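Local coordinates for tRNA nucleotidyl transferase-related protein (Thermotoga maritima, PDB 3H38), which acts as a class II CCA-adding enzyme, its nucleotidyltransferase part building the CCA end of tRNA from CTP and ATP with the help of magnesium, at residues L22-L26 with D55-V59; G27-D31 with K139-K143; T212-R218 with R302-R306; R265-W269 with E360-K364; H315-A320 with H350-Y354. One frame throughout, in Å; residues are numbered along the deposited sequence.

Interaction 1: residues L22-L26 with D55-V59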
# COMPACT_ATOMS: atom_id res chain seq x y z
N LEU A 22 15.30 -26.92 8.65
CA LEU A 22 16.12 -25.92 7.97
C LEU A 22 16.71 -24.91 8.96
O LEU A 22 17.92 -24.67 8.95
CB LEU A 22 15.23 -25.18 6.97
CG LEU A 22 15.90 -24.11 6.12
CD1 LEU A 22 17.12 -24.65 5.42
CD2 LEU A 22 14.92 -23.56 5.09
N PHE A 23 15.85 -24.30 9.78
CA PHE A 23 16.28 -23.42 10.86
C PHE A 23 17.39 -24.12 11.64
O PHE A 23 18.40 -23.51 11.98
CB PHE A 23 15.12 -23.05 11.80
CG PHE A 23 14.13 -22.04 11.23
CD1 PHE A 23 14.55 -20.94 10.51
CD2 PHE A 23 12.77 -22.18 11.46
CE1 PHE A 23 13.65 -20.01 10.01
CE2 PHE A 23 11.85 -21.25 10.96
CZ PHE A 23 12.30 -20.17 10.23
N ARG A 24 17.20 -25.41 11.89
CA ARG A 24 18.22 -26.22 12.58
C ARG A 24 19.54 -26.27 11.81
O ARG A 24 20.60 -25.91 12.34
CB ARG A 24 17.69 -27.62 12.92
CG ARG A 24 16.65 -27.61 14.05
CD ARG A 24 16.24 -29.03 14.52
NE ARG A 24 15.68 -29.00 15.88
CZ ARG A 24 14.39 -29.18 16.15
NH1 ARG A 24 13.55 -29.46 15.16
NH2 ARG A 24 13.94 -29.12 17.41
N LEU A 25 19.47 -26.62 10.55
CA LEU A 25 20.64 -26.65 9.71
C LEU A 25 21.37 -25.36 9.71
O LEU A 25 22.55 -25.35 9.80
CB LEU A 25 20.24 -26.90 8.29
CG LEU A 25 19.94 -28.30 7.89
CD1 LEU A 25 20.51 -28.48 6.52
CD2 LEU A 25 20.59 -29.21 8.87
N LEU A 26 20.64 -24.27 9.59
CA LEU A 26 21.23 -22.94 9.56
C LEU A 26 21.97 -22.68 10.86
O LEU A 26 23.08 -22.13 10.85
CB LEU A 26 20.17 -21.88 9.29
CG LEU A 26 19.50 -21.89 7.91
CD1 LEU A 26 18.26 -21.02 7.88
CD2 LEU A 26 20.46 -21.46 6.82
N ASP A 55 7.88 -16.85 5.24
CA ASP A 55 9.21 -16.51 4.78
C ASP A 55 10.27 -16.62 5.89
O ASP A 55 9.95 -16.62 7.08
CB ASP A 55 9.20 -15.11 4.18
CG ASP A 55 8.80 -14.06 5.18
OD1 ASP A 55 8.01 -13.15 4.81
OD2 ASP A 55 9.28 -14.16 6.34
N ILE A 56 11.53 -16.73 5.48
CA ILE A 56 12.60 -16.92 6.44
C ILE A 56 13.65 -15.79 6.36
O ILE A 56 14.25 -15.53 5.32
CB ILE A 56 13.23 -18.31 6.29
CG1 ILE A 56 14.49 -18.27 5.44
CG2 ILE A 56 12.21 -19.30 5.70
CD1 ILE A 56 15.22 -19.57 5.47
N ASP A 57 13.85 -15.13 7.49
CA ASP A 57 14.62 -13.91 7.56
C ASP A 57 15.75 -14.07 8.57
O ASP A 57 15.49 -14.03 9.78
CB ASP A 57 13.71 -12.76 7.98
CG ASP A 57 14.20 -11.41 7.50
OD1 ASP A 57 15.42 -11.27 7.25
OD2 ASP A 57 13.37 -10.49 7.35
N ILE A 58 16.99 -14.24 8.08
CA ILE A 58 18.11 -14.62 8.96
C ILE A 58 19.11 -13.53 9.28
O ILE A 58 19.61 -12.83 8.39
CB ILE A 58 18.91 -15.83 8.41
CG1 ILE A 58 17.99 -17.02 8.21
CG2 ILE A 58 19.96 -16.23 9.39
CD1 ILE A 58 17.27 -17.39 9.49
N VAL A 59 19.43 -13.40 10.57
CA VAL A 59 20.48 -12.48 11.00
C VAL A 59 21.72 -13.20 11.59
O VAL A 59 21.61 -14.07 12.48
CB VAL A 59 19.92 -11.42 11.97
CG1 VAL A 59 20.99 -10.45 12.40
CG2 VAL A 59 18.82 -10.65 11.28

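Interaction 2: residues G27-D31 with K139-K143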
# COMPACT_ATOMS: atom_id res chain seq x y z
N GLY A 27 21.36 -23.09 11.98
CA GLY A 27 21.99 -22.92 13.28
C GLY A 27 23.31 -23.65 13.26
O GLY A 27 24.35 -23.11 13.63
N LYS A 28 23.24 -24.88 12.79
CA LYS A 28 24.38 -25.76 12.69
C LYS A 28 25.49 -25.20 11.83
O LYS A 28 26.62 -25.27 12.24
CB LYS A 28 23.94 -27.13 12.20
CG LYS A 28 24.43 -28.29 13.01
CD LYS A 28 25.87 -28.64 12.73
CE LYS A 28 26.71 -28.74 14.03
NZ LYS A 28 28.09 -29.28 13.88
N PHE A 29 25.16 -24.62 10.67
CA PHE A 29 26.15 -23.92 9.85
C PHE A 29 26.75 -22.77 10.63
O PHE A 29 27.93 -22.45 10.46
CB PHE A 29 25.55 -23.34 8.57
CG PHE A 29 24.92 -24.36 7.67
CD1 PHE A 29 24.01 -23.97 6.70
CD2 PHE A 29 25.23 -25.71 7.80
CE1 PHE A 29 23.42 -24.92 5.87
CE2 PHE A 29 24.65 -26.65 6.97
CZ PHE A 29 23.74 -26.26 6.01
N GLY A 30 25.95 -22.13 11.48
CA GLY A 30 26.42 -21.00 12.27
C GLY A 30 27.61 -21.42 13.10
O GLY A 30 28.67 -20.81 13.03
N ASP A 31 27.44 -22.49 13.87
CA ASP A 31 28.50 -23.04 14.70
C ASP A 31 29.73 -23.44 13.89
O ASP A 31 30.86 -23.24 14.32
CB ASP A 31 28.01 -24.27 15.45
CG ASP A 31 27.13 -23.92 16.63
OD1 ASP A 31 26.88 -22.70 16.81
OD2 ASP A 31 26.71 -24.84 17.37
N LYS A 139 17.25 -17.51 18.55
CA LYS A 139 18.57 -17.96 18.19
C LYS A 139 18.49 -19.36 17.62
O LYS A 139 17.84 -20.23 18.20
CB LYS A 139 19.48 -17.92 19.42
CG LYS A 139 20.89 -18.31 19.14
CD LYS A 139 21.77 -17.89 20.29
CE LYS A 139 23.27 -18.03 19.91
NZ LYS A 139 24.07 -18.03 21.15
N LEU A 140 19.18 -19.58 16.51
CA LEU A 140 19.19 -20.90 15.85
C LEU A 140 20.37 -21.84 16.14
O LEU A 140 20.31 -23.01 15.78
CB LEU A 140 19.01 -20.73 14.34
CG LEU A 140 17.75 -19.92 14.03
CD1 LEU A 140 17.41 -19.96 12.54
CD2 LEU A 140 16.56 -20.44 14.86
N ASN A 141 21.44 -21.35 16.77
CA ASN A 141 22.60 -22.20 17.03
C ASN A 141 22.17 -23.31 17.99
O ASN A 141 21.36 -23.05 18.89
CB ASN A 141 23.76 -21.40 17.62
CG ASN A 141 24.23 -20.26 16.70
OD1 ASN A 141 25.16 -20.43 15.88
ND2 ASN A 141 23.60 -19.10 16.85
N PRO A 142 22.69 -24.54 17.77
CA PRO A 142 22.23 -25.78 18.43
C PRO A 142 22.03 -25.68 19.95
O PRO A 142 20.93 -25.97 20.42
CB PRO A 142 23.33 -26.77 18.08
CG PRO A 142 23.73 -26.35 16.68
CD PRO A 142 23.64 -24.83 16.68
N LYS A 143 23.04 -25.26 20.71
CA LYS A 143 22.84 -25.15 22.16
C LYS A 143 21.69 -24.18 22.53
O LYS A 143 20.98 -24.40 23.50
CB LYS A 143 24.13 -24.74 22.91
CG LYS A 143 23.84 -24.32 24.36
CD LYS A 143 25.05 -24.26 25.25
CE LYS A 143 25.02 -23.03 26.15
NZ LYS A 143 23.88 -22.93 27.07
O HOH W 1 25.59 -24.01 19.91

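Interaction 3: residues T212-R218 with R302-R306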
# COMPACT_ATOMS: atom_id res chain seq x y z
N THR A 212 11.22 14.64 6.62
CA THR A 212 11.55 13.41 5.90
C THR A 212 11.26 13.53 4.40
O THR A 212 10.56 14.42 3.99
CB THR A 212 11.00 12.08 6.60
OG1 THR A 212 10.35 11.22 5.65
CG2 THR A 212 10.06 12.39 7.72
N THR A 213 11.86 12.66 3.59
CA THR A 213 11.73 12.78 2.14
C THR A 213 10.40 12.20 1.68
O THR A 213 9.87 11.27 2.30
CB THR A 213 12.89 12.09 1.38
OG1 THR A 213 12.80 10.66 1.50
CG2 THR A 213 14.23 12.56 1.92
N GLY A 214 9.87 12.77 0.61
CA GLY A 214 8.64 12.29 0.00
C GLY A 214 8.54 10.80 -0.27
O GLY A 214 7.61 10.13 0.20
N PRO A 215 9.50 10.26 -1.04
CA PRO A 215 9.48 8.85 -1.47
C PRO A 215 9.40 7.86 -0.30
O PRO A 215 8.79 6.79 -0.44
CB PRO A 215 10.81 8.70 -2.21
CG PRO A 215 11.11 10.07 -2.73
CD PRO A 215 10.56 11.03 -1.71
N ARG A 216 10.03 8.19 0.82
CA ARG A 216 10.03 7.28 1.94
C ARG A 216 8.62 7.26 2.51
O ARG A 216 8.02 6.22 2.73
CB ARG A 216 11.08 7.70 2.98
CG ARG A 216 12.52 7.82 2.40
CD ARG A 216 13.59 7.89 3.53
NE ARG A 216 13.44 6.73 4.42
CZ ARG A 216 13.30 6.78 5.74
NH1 ARG A 216 13.15 5.64 6.41
NH2 ARG A 216 13.34 7.95 6.39
N LEU A 217 8.07 8.45 2.69
CA LEU A 217 6.73 8.64 3.17
C LEU A 217 5.70 7.98 2.23
O LEU A 217 4.76 7.31 2.68
CB LEU A 217 6.47 10.14 3.27
CG LEU A 217 6.47 10.95 4.57
CD1 LEU A 217 7.16 10.27 5.71
CD2 LEU A 217 7.03 12.35 4.32
N ARG A 218 5.88 8.15 0.92
CA ARG A 218 4.90 7.64 -0.02
C ARG A 218 4.85 6.14 0.17
O ARG A 218 3.78 5.51 0.19
CB ARG A 218 5.27 8.00 -1.46
CG ARG A 218 4.58 7.17 -2.52
CD ARG A 218 4.67 7.76 -3.92
NE ARG A 218 4.09 6.83 -4.88
CZ ARG A 218 3.99 7.04 -6.19
NH1 ARG A 218 3.44 6.13 -6.97
NH2 ARG A 218 4.45 8.15 -6.72
N ARG A 302 7.00 16.66 -4.43
CA ARG A 302 7.49 16.06 -3.18
C ARG A 302 7.33 14.54 -3.19
O ARG A 302 8.30 13.79 -2.99
CB ARG A 302 6.81 16.70 -1.96
CG ARG A 302 7.13 16.02 -0.63
CD ARG A 302 7.05 16.99 0.53
NE ARG A 302 6.97 16.34 1.85
CZ ARG A 302 8.02 15.92 2.54
NH1 ARG A 302 7.85 15.37 3.74
NH2 ARG A 302 9.25 16.05 2.05
N TYR A 303 6.13 14.08 -3.47
CA TYR A 303 5.81 12.71 -3.73
C TYR A 303 5.90 12.71 -5.21
O TYR A 303 5.79 13.73 -5.77
CB TYR A 303 4.42 12.43 -3.24
CG TYR A 303 4.29 12.91 -1.85
CD1 TYR A 303 3.59 14.02 -1.57
CD2 TYR A 303 4.94 12.28 -0.82
CE1 TYR A 303 3.50 14.47 -0.32
CE2 TYR A 303 4.85 12.73 0.42
CZ TYR A 303 4.12 13.81 0.68
OH TYR A 303 4.03 14.28 1.93
N SER A 304 6.24 11.64 -5.88
CA SER A 304 6.45 11.83 -7.31
C SER A 304 5.28 11.53 -8.23
O SER A 304 5.29 10.52 -8.86
CB SER A 304 7.69 11.10 -7.76
OG SER A 304 8.82 11.68 -7.16
N LEU A 305 4.33 12.45 -8.34
CA LEU A 305 3.04 12.23 -9.00
C LEU A 305 3.05 12.51 -10.49
O LEU A 305 3.81 13.37 -10.96
CB LEU A 305 1.99 13.08 -8.30
CG LEU A 305 2.12 12.93 -6.77
CD1 LEU A 305 1.05 13.75 -6.01
CD2 LEU A 305 2.13 11.42 -6.34
N ARG A 306 2.18 11.87 -11.24
CA ARG A 306 2.05 12.14 -12.65
C ARG A 306 1.64 13.56 -12.83
O ARG A 306 0.95 14.10 -12.03
CB ARG A 306 0.98 11.29 -13.25
CG ARG A 306 1.20 9.85 -13.09
CD ARG A 306 0.57 9.02 -14.15
NE ARG A 306 1.24 7.73 -14.25
CZ ARG A 306 1.10 6.85 -15.24
NH1 ARG A 306 0.28 7.09 -16.26
NH2 ARG A 306 1.77 5.71 -15.20

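Interaction 4: residues R265-W269 with E360-K364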
# COMPACT_ATOMS: atom_id res chain seq x y z
N ARG A 265 -15.44 1.68 -0.05
CA ARG A 265 -16.57 0.80 -0.31
C ARG A 265 -16.64 0.39 -1.78
O ARG A 265 -16.88 -0.78 -2.11
CB ARG A 265 -17.92 1.45 0.08
CG ARG A 265 -19.14 0.54 -0.23
CD ARG A 265 -20.50 1.30 -0.44
NE ARG A 265 -20.63 2.39 0.52
CZ ARG A 265 -20.83 3.67 0.23
NH1 ARG A 265 -20.88 4.55 1.22
NH2 ARG A 265 -21.00 4.09 -1.02
N ASN A 266 -16.41 1.36 -2.65
CA ASN A 266 -16.68 1.18 -4.06
C ASN A 266 -15.47 0.72 -4.84
O ASN A 266 -15.57 0.30 -5.99
CB ASN A 266 -17.25 2.46 -4.64
CG ASN A 266 -18.69 2.69 -4.23
OD1 ASN A 266 -19.51 1.78 -4.34
ND2 ASN A 266 -19.00 3.89 -3.75
N ILE A 267 -14.31 0.78 -4.20
CA ILE A 267 -13.07 0.46 -4.89
C ILE A 267 -13.00 -0.98 -5.44
O ILE A 267 -12.52 -1.20 -6.55
CB ILE A 267 -11.86 0.85 -4.02
CG1 ILE A 267 -11.51 2.33 -4.29
CG2 ILE A 267 -10.66 -0.08 -4.30
CD1 ILE A 267 -10.36 2.86 -3.46
N PRO A 268 -13.52 -1.96 -4.68
CA PRO A 268 -13.37 -3.33 -5.16
C PRO A 268 -14.34 -3.61 -6.30
O PRO A 268 -14.00 -4.38 -7.20
CB PRO A 268 -13.73 -4.17 -3.93
CG PRO A 268 -13.90 -3.19 -2.78
CD PRO A 268 -14.26 -1.90 -3.40
N TRP A 269 -15.52 -3.00 -6.26
CA TRP A 269 -16.48 -3.08 -7.37
C TRP A 269 -15.86 -2.51 -8.65
O TRP A 269 -16.38 -2.71 -9.73
CB TRP A 269 -17.75 -2.29 -7.04
CG TRP A 269 -18.87 -2.40 -8.06
CD1 TRP A 269 -19.99 -3.16 -7.95
CD2 TRP A 269 -18.98 -1.72 -9.32
NE1 TRP A 269 -20.79 -3.01 -9.05
CE2 TRP A 269 -20.19 -2.13 -9.91
CE3 TRP A 269 -18.17 -0.81 -10.01
CZ2 TRP A 269 -20.62 -1.66 -11.15
CZ3 TRP A 269 -18.59 -0.35 -11.24
CH2 TRP A 269 -19.81 -0.77 -11.80
N GLU A 360 -25.55 5.92 -6.66
CA GLU A 360 -24.45 4.98 -6.86
C GLU A 360 -24.91 3.80 -7.71
O GLU A 360 -24.32 3.51 -8.74
CB GLU A 360 -23.93 4.48 -5.51
CG GLU A 360 -23.03 3.26 -5.56
CD GLU A 360 -22.63 2.77 -4.16
OE1 GLU A 360 -22.37 3.62 -3.27
OE2 GLU A 360 -22.57 1.54 -3.94
N GLY A 361 -26.00 3.16 -7.28
CA GLY A 361 -26.60 2.07 -8.03
C GLY A 361 -26.85 2.38 -9.50
O GLY A 361 -26.53 1.57 -10.37
N LEU A 362 -27.41 3.53 -9.81
CA LEU A 362 -27.64 3.89 -11.20
C LEU A 362 -26.38 4.17 -11.97
O LEU A 362 -26.07 3.48 -12.92
CB LEU A 362 -28.41 5.20 -11.21
CG LEU A 362 -29.41 5.63 -12.27
CD1 LEU A 362 -29.36 7.10 -12.44
CD2 LEU A 362 -29.27 4.93 -13.56
N PHE A 363 -25.61 5.13 -11.50
CA PHE A 363 -24.28 5.40 -12.03
C PHE A 363 -23.45 4.13 -12.24
O PHE A 363 -22.79 3.98 -13.26
CB PHE A 363 -23.57 6.40 -11.12
CG PHE A 363 -22.19 6.79 -11.57
CD1 PHE A 363 -22.01 7.51 -12.74
CD2 PHE A 363 -21.07 6.44 -10.82
CE1 PHE A 363 -20.73 7.87 -13.15
CE2 PHE A 363 -19.80 6.80 -11.22
CZ PHE A 363 -19.63 7.51 -12.39
N LYS A 364 -23.50 3.20 -11.29
CA LYS A 364 -22.74 1.95 -11.41
C LYS A 364 -23.08 1.21 -12.70
O LYS A 364 -22.20 0.60 -13.33
CB LYS A 364 -23.00 1.03 -10.23
CG LYS A 364 -22.13 1.29 -9.04
CD LYS A 364 -22.48 0.36 -7.89
CE LYS A 364 -21.37 0.34 -6.85
NZ LYS A 364 -21.62 -0.75 -5.87

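Interaction 5: residues H315-A320 with H350-Y354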
# COMPACT_ATOMS: atom_id res chain seq x y z
N HIS A 315 -11.22 17.51 -13.20
CA HIS A 315 -12.38 17.10 -13.96
C HIS A 315 -13.48 16.62 -13.01
O HIS A 315 -14.63 17.02 -13.13
CB HIS A 315 -12.01 16.02 -14.99
CG HIS A 315 -13.17 15.51 -15.79
ND1 HIS A 315 -14.02 16.35 -16.50
CD2 HIS A 315 -13.63 14.26 -16.02
CE1 HIS A 315 -14.94 15.64 -17.11
NE2 HIS A 315 -14.72 14.36 -16.85
N VAL A 316 -13.12 15.79 -12.03
CA VAL A 316 -14.12 15.24 -11.11
C VAL A 316 -14.64 16.32 -10.17
O VAL A 316 -15.85 16.48 -10.02
CB VAL A 316 -13.58 14.00 -10.33
CG1 VAL A 316 -14.56 13.50 -9.27
CG2 VAL A 316 -13.26 12.88 -11.30
N GLU A 317 -13.74 17.08 -9.56
CA GLU A 317 -14.20 18.10 -8.62
C GLU A 317 -15.10 19.11 -9.31
O GLU A 317 -16.00 19.65 -8.68
CB GLU A 317 -13.04 18.79 -7.90
CG GLU A 317 -12.12 19.59 -8.79
CD GLU A 317 -10.85 20.05 -8.07
OE1 GLU A 317 -10.13 19.19 -7.50
OE2 GLU A 317 -10.59 21.27 -8.08
N LYS A 318 -14.88 19.35 -10.59
CA LYS A 318 -15.67 20.35 -11.30
C LYS A 318 -16.98 19.78 -11.83
O LYS A 318 -18.01 20.44 -11.78
CB LYS A 318 -14.86 21.00 -12.43
CG LYS A 318 -13.78 21.95 -11.94
CD LYS A 318 -12.94 22.50 -13.09
CE LYS A 318 -11.87 23.45 -12.59
NZ LYS A 318 -12.44 24.67 -11.94
N SER A 319 -16.94 18.54 -12.32
CA SER A 319 -18.13 17.91 -12.90
C SER A 319 -18.98 17.15 -11.88
O SER A 319 -20.07 16.65 -12.20
CB SER A 319 -17.75 16.98 -14.05
OG SER A 319 -17.32 15.73 -13.56
N ALA A 320 -18.49 17.04 -10.65
CA ALA A 320 -19.19 16.28 -9.62
C ALA A 320 -20.58 16.83 -9.28
O ALA A 320 -21.56 16.08 -9.29
CB ALA A 320 -18.34 16.14 -8.35
N HIS A 350 -13.13 7.95 -7.85
CA HIS A 350 -13.29 9.33 -7.43
C HIS A 350 -14.74 9.77 -7.66
O HIS A 350 -15.34 10.41 -6.82
CB HIS A 350 -12.29 10.20 -8.21
CG HIS A 350 -12.19 11.62 -7.74
ND1 HIS A 350 -12.79 12.07 -6.57
CD2 HIS A 350 -11.53 12.68 -8.25
CE1 HIS A 350 -12.52 13.35 -6.41
NE2 HIS A 350 -11.76 13.75 -7.42
N PHE A 351 -15.31 9.41 -8.80
CA PHE A 351 -16.74 9.65 -8.99
C PHE A 351 -17.55 8.88 -7.95
O PHE A 351 -18.48 9.42 -7.34
CB PHE A 351 -17.19 9.32 -10.41
CG PHE A 351 -17.00 10.45 -11.39
CD1 PHE A 351 -16.25 10.26 -12.55
CD2 PHE A 351 -17.56 11.69 -11.15
CE1 PHE A 351 -16.08 11.31 -13.45
CE2 PHE A 351 -17.39 12.74 -12.05
CZ PHE A 351 -16.65 12.55 -13.20
N LEU A 352 -17.18 7.63 -7.72
CA LEU A 352 -17.92 6.85 -6.74
C LEU A 352 -17.76 7.37 -5.31
O LEU A 352 -18.60 7.09 -4.45
CB LEU A 352 -17.55 5.37 -6.83
CG LEU A 352 -18.10 4.65 -8.07
CD1 LEU A 352 -17.23 3.45 -8.41
CD2 LEU A 352 -19.55 4.25 -7.87
N ALA A 353 -16.71 8.14 -5.06
CA ALA A 353 -16.52 8.67 -3.70
C ALA A 353 -17.63 9.65 -3.31
O ALA A 353 -17.85 9.91 -2.13
CB ALA A 353 -15.15 9.33 -3.53
N TYR A 354 -18.36 10.17 -4.29
CA TYR A 354 -19.40 11.15 -4.02
C TYR A 354 -20.78 10.52 -3.83
O TYR A 354 -21.75 11.20 -3.46
CB TYR A 354 -19.49 12.13 -5.17
CG TYR A 354 -18.54 13.29 -5.11
CD1 TYR A 354 -17.27 13.20 -5.67
CD2 TYR A 354 -18.91 14.49 -4.52
CE1 TYR A 354 -16.39 14.28 -5.63
CE2 TYR A 354 -18.05 15.57 -4.47
CZ TYR A 354 -16.79 15.46 -5.03
OH TYR A 354 -15.94 16.55 -4.98

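Interaction 1: residues L22-L26 with D55-V59
Leu-22, Phe-23 and Leu-26 of helix 17-32 pack on Ile-56 and Ile-58 of strand 56-60, and every contact is between carbons. Among the aliphatic groups, Ile-56 reaches both leucines with one methyl: its CD1 lies 4.0 Å from Leu-22 CD2 and 4.1 Å from Leu-26 CD1. Leu-22 meets it crosswise, at about a right angle, its CG held anti to the backbone N (chi1 -179°) and its CD2 extended to the strand. Leu-26 CD1 also touches Ile-58, 4.0 Å from CG1, and thereby spans both isoleucines.

The aromatic contact is made by Phe-23, which slides past Ile-56 in the opposite direction and brings ring atom CE1 to 4.1 Å from Ile-56 CB. Ile-58 CD1 comes to the rim of the same ring, near its plane, and Phe-43 meets the phenyl group edge-to-face.

No hydrogen bond joins the two backbones, whose axes run nearly parallel (17°) at a closest approach of 11.3 Å. The strand's own backbone is bonded to neighbouring strands, Ile-56 and Ile-58 both pairing with Asp-99. Asp-55 and Asp-57, which bind magnesium in another structure of this protein, point away from the helix. The chemistry is thus divided between the faces of one strand: an oily side buried against the helix by shape and hydrophobicity, and a carboxylate side offered to the metal site.

Interaction 2: residues G27-D31 with K139-K143
Gly-27 and Leu-140 touch backbone to backbone, the glycine CA giving a C-H...O contact of 3.0 Å to the Leu-140 carbonyl O, with an angle of 152° at the hydrogen. A side chain at Gly-27 would run into that oxygen, so its absence is what lets the helix and the loop come this close; the CA atoms of Gly-27 and Asn-141 are 3.9 Å apart. Leu-140 CB adds van der Waals contact, 3.8 Å from Gly-27 CA.

Further along the helix, Pro-142 takes the van der Waals contacts: its CG lies 4.2 Å from Lys-28 CG, and its CD packs closely on the carboxylate, 3.1 Å from Asp-31 OD2.

The polar link runs through a water, which donates to Asp-31 OD2 at 2.9 Å and accepts from the Lys-143 backbone N at 3.0 Å. Replacing Asp-31 by alanine would probably leave this water without its carboxylate acceptor and weaken the tie between the helix and the Lys-143 amide.

Helix 17-32 lies here against the loop that joins the adjacent antiparallel strands 137-139 and 147-149, a hairpin at one side of the mixed sheet in the head domain of the nucleotidyltransferase/poly(A) polymerase family.

Interaction 3: residues T212-R218 with R302-R306
The Thr-212 carbonyl O is gripped end-on by the Arg-302 guanidinium: NH1 and NH2 each donate to it, both at 2.9 Å. The oxygen sits at the guanidinium edge, in its plane, and both bonds are bent, about 141° at the hydrogen; NH2 lies in the carbonyl plane, whereas NH1 is tilted from it. Arg-302 gets there with CG anti to the backbone N (chi1 173°) and an extended chain, passing its own CG over the Tyr-303 ring and bringing one guanidinium face over Gly-214 N. A leucine in place of Arg-302 would probably leave the Thr-212 carbonyl without these two donors and set the loop after helix 208-211 freer to shift.

Close backbone packing follows. Gly-214 CA makes a nearly straight C-H...O contact of 3.4 Å with Arg-302 O, while the Tyr-303 ring edge meets Gly-214 O, 3.6 Å from CD2. Tyr-303 OH is bonded to Leu-246 O.

Arg-218 NH2 reaches Ser-304 O only weakly, at 3.3 Å; the stronger partner of this arginine is Glu-222, salt-bridged to NE.

The start of helix 214-225, with Thr-213 at its N-cap, is thus joined to the connection between helices 293-302 and 309-328, with Phe-280 of helix 279-287 touching both Arg-218 and Leu-305.

Interaction 4: residues R265-W269 with E360-K364
Arg-265 and Glu-360 form a salt bridge, NH2 standing 2.7 Å from OE1, though the hydrogen bond within it is weak because the N-H points poorly at the oxygen. The two flat groups are almost coplanar, 14° apart, and the carboxylate oxygen lies at the guanidinium edge. Arg-265 NH2 has a second acceptor in Leu-355 O.

Both Glu-360 oxygens are engaged. OE1 also receives a long, weak bond from Asn-266 ND2 at 3.4 Å, the amide and carboxylate planes standing nearly perpendicular (87°). OE2 accepts from Lys-364 NZ at 3.1 Å, one turn further along the same helix, from the anti side and somewhat out of the carboxylate plane. This buried carboxylate is therefore flanked by two cations, which would be expected to favour its charged form. Asn-266 ND2 is shared weakly with Leu-352 O. Asn-266 OD1 comes to 3.1 Å from Glu-360 OE2, but as two acceptors they make no bond.

The ammonium of Lys-364 has a second partner, the Trp-269 indole. NZ lies over one face, 3.9 Å from the centroid of the five-membered ring, a cation-pi contact, and CE is almost directly above that centroid at 3.8 Å. The extended lysine chain continues across the indole, while Trp-269 CG, anti to its own N (chi1 -175°), projects the ring over it.

The segments of helices 254-274 and 357-371 run roughly parallel, their axes approaching to 13.0 Å. Helix 345-352 lies beside them, Leu-352 touching Lys-364 and Cys-349 touching Ile-267.

Interaction 5: residues H315-A320 with H350-Y354
Helix-to-helix packing in the all-helical C-terminal part of the chain brings Val-316 and Ala-320, one turn apart on helix 309-328, against three rings at the end of helix 345-352 and just beyond it: His-350, Phe-351 and Tyr-354. The sound contacts, to Phe-351 and Tyr-354, are mainly CH-pi. Val-316 CG2 lies over one face of Phe-351, 4.0 Å from the ring centroid, toward the rim. The other methyl, CG1, comes to 4.1 Å from Tyr-354 CE1; its approach to the His-350 ring is modelled too close to be relied on. Ala-320 CB sits over the centre of the Tyr-354 ring, 3.8 Å from its centroid. With CG beside its backbone N (chi1 -85°), Tyr-354 presents this face to the alanine, and its OH is bonded to Glu-289.

Polar atoms take a smaller share. Ser-319 OG comes in the ring plane to the Phe-351 edge, 3.3 Å from CZ. It is turned back along its own helix, donating to His-315 O at 3.0 Å from above the carbonyl plane, while Ser-319 N reaches the same oxygen from the opposite face. His-315 NE2 is bonded to Leu-339 O.

With no hydrogen bond between the segments, the contact depends on small aliphatic groups fitting ring faces, and the buried serine hydroxyl is satisfied within its own helix.

From the N terminus, helix 17-32 enters interactions 1 and 2 in turn, against strand 56-60 and then the loop after strand 137-139. Their segments alternate, so the two closures cross, and they touch where Phe-23 and Ile-58 pack on Leu-140; both belong to the head domain. Interaction 3 opens well after these close, about 34 Å from interaction 1 between centres, and ties helix 214-225 to the loop after helix 293-302. It crosses interaction 4, which joins helices 254-274 and 357-371. Interaction 5, between helices 309-328 and 345-352, falls within the span of interaction 4 and touches it through Leu-352, and through Phe-351 packed on Phe-363.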